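Local coordinates for protein fucose-binding lectin (Kordia periserrulae, PDB 6HTN) that binds fucosides as a beta-propeller lectin, with methyl alpha-L-fucopyranoside held in its pockets, at residues 119-122 with 123-127. Numbering follows the deposited sequence.
Sequences YAYN and QDNVQ
The ring of Tyr121 lies across the aliphatic part of Gln127, whose CG sits over one face, 3.6 Å from the ring centroid, in a CH-pi contact. Extended beyond CG (chi2 -171°), the glutamine carries its amide to the phenol, and NE2 gives OH a nearly straight hydrogen bond (3.1 Å, 176°) in the amide plane, itself almost perpendicular to the ring. The same amide bonds through OE1 to Tyr142 and through NE2 to Ser19 of a neighbouring subunit. Asn125 runs alongside the ring, its OD1 3.3 Å from Tyr121 CE1 and bonded to Gln22 of that same subunit.

Asn122 illustrates how one side chain can organise a hairpin. Its chi1 of 74° swings the amide over the turn, where OD1 accepts hydrogen bonds from Asp124 N (2.9 Å, an Asx turn) and Val126 N (3.2 Å), from opposite faces of its plane. Asn122 O accepts from Asn125 N, closing a type I turn, and Asn122 N bonds Val126 O (2.9 Å), giving a G1-bulge hairpin with left-handed Asn125. A water joins ND2 to OD2 of Asp124, whose OD1 bonds Tyr97 of another subunit. The hairpin links strands 114-121 and 127-132, inner strands of a four-stranded antiparallel propeller blade.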
loop_
_atom_site.group_PDB
_atom_site.type_symbol
_atom_site.label_atom_id
_atom_site.label_comp_id
_atom_site.label_asym_id
_atom_site.label_seq_id
_atom_site.Cartn_x
_atom_site.Cartn_y
_atom_site.Cartn_z
ATOM N N TYR A 119 2.534 15.656 -7.387
ATOM C CA TYR A 119 3.237 15.362 -6.119
ATOM C C TYR A 119 3.326 13.846 -5.965
ATOM O O TYR A 119 2.320 13.153 -6.133
ATOM C CB TYR A 119 2.469 15.949 -4.937
ATOM C CG TYR A 119 2.300 17.439 -5.053
ATOM C CD1 TYR A 119 1.274 17.972 -5.814
ATOM C CD2 TYR A 119 3.189 18.338 -4.428
ATOM C CE1 TYR A 119 1.131 19.337 -5.988
ATOM C CE2 TYR A 119 3.036 19.686 -4.584
ATOM C CZ TYR A 119 2.023 20.181 -5.363
ATOM O OH TYR A 119 1.876 21.527 -5.612
ATOM N N ALA A 120 4.521 13.373 -5.634
ATOM C CA ALA A 120 4.701 11.943 -5.336
ATOM C C ALA A 120 5.974 11.756 -4.552
ATOM O O ALA A 120 6.985 12.456 -4.772
ATOM C CB ALA A 120 4.782 11.133 -6.620
ATOM N N TYR A 121 6.003 10.717 -3.708
ATOM C CA TYR A 121 7.279 10.295 -3.125
ATOM C C TYR A 121 8.208 9.781 -4.220
ATOM O O TYR A 121 7.740 9.126 -5.151
ATOM C CB TYR A 121 7.045 9.222 -2.075
ATOM C CG TYR A 121 6.620 9.740 -0.719
ATOM C CD1 TYR A 121 7.576 10.107 0.217
ATOM C CD2 TYR A 121 5.294 9.853 -0.375
ATOM C CE1 TYR A 121 7.220 10.506 1.487
ATOM C CE2 TYR A 121 4.920 10.227 0.909
ATOM C CZ TYR A 121 5.894 10.578 1.832
ATOM O OH TYR A 121 5.524 10.992 3.087
ATOM N N ASN A 122 9.504 9.953 -4.018
ATOM C CA ASN A 122 10.507 9.366 -4.930
ATOM C C ASN A 122 11.213 8.198 -4.232
ATOM O O ASN A 122 10.785 7.734 -3.143
ATOM C CB ASN A 122 11.436 10.439 -5.487
ATOM C CG ASN A 122 12.452 10.949 -4.497
ATOM O OD1 ASN A 122 12.527 10.455 -3.350
ATOM N ND2 ASN A 122 13.272 11.919 -4.950
ATOM N N GLN A 123 12.230 7.691 -4.899
ATOM C CA GLN A 123 12.912 6.473 -4.449
ATOM C C GLN A 123 13.627 6.698 -3.104
ATOM O O GLN A 123 13.914 5.727 -2.405
ATOM C CB GLN A 123 13.915 5.999 -5.525
ATOM C CG GLN A 123 15.139 6.882 -5.706
ATOM C CD GLN A 123 14.992 8.137 -6.542
ATOM O OE1 GLN A 123 13.908 8.620 -6.889
ATOM N NE2 GLN A 123 16.149 8.638 -6.970
ATOM N N ASP A 124 13.958 7.948 -2.770
ATOM C CA ASP A 124 14.625 8.310 -1.517
ATOM C C ASP A 124 13.622 8.621 -0.400
ATOM O O ASP A 124 14.026 9.145 0.652
ATOM C CB ASP A 124 15.560 9.478 -1.762
ATOM C CG ASP A 124 16.716 9.127 -2.678
ATOM O OD1 ASP A 124 17.324 8.092 -2.499
ATOM O OD2 ASP A 124 16.991 9.942 -3.593
ATOM N N ASN A 125 12.340 8.336 -0.607
ATOM C CA ASN A 125 11.277 8.615 0.386
ATOM C C ASN A 125 11.188 10.133 0.658
ATOM O O ASN A 125 10.943 10.544 1.804
ATOM C CB ASN A 125 11.493 7.824 1.685
ATOM C CG ASN A 125 10.324 8.001 2.646
ATOM O OD1 ASN A 125 9.169 7.924 2.186
ATOM N ND2 ASN A 125 10.601 8.215 3.931
ATOM N N VAL A 126 11.359 10.926 -0.384
ATOM C CA VAL A 126 11.164 12.372 -0.328
ATOM C C VAL A 126 9.930 12.706 -1.150
ATOM O O VAL A 126 9.832 12.277 -2.316
ATOM C CB VAL A 126 12.378 13.143 -0.831
ATOM C CG1 VAL A 126 12.154 14.642 -0.731
ATOM C CG2 VAL A 126 13.636 12.757 -0.039
ATOM N N GLN A 127 9.038 13.495 -0.536
ATOM C CA GLN A 127 7.872 13.989 -1.294
ATOM C C GLN A 127 8.363 15.065 -2.267
ATOM O O GLN A 127 8.988 16.081 -1.781
ATOM C CB GLN A 127 6.861 14.646 -0.370
ATOM C CG GLN A 127 6.240 13.777 0.696
ATOM C CD GLN A 127 5.101 14.481 1.412
ATOM O OE1 GLN A 127 4.759 15.614 1.084
ATOM N NE2 GLN A 127 4.489 13.829 2.395
HETATM O O HOH W 1 15.788 12.472 -3.746
#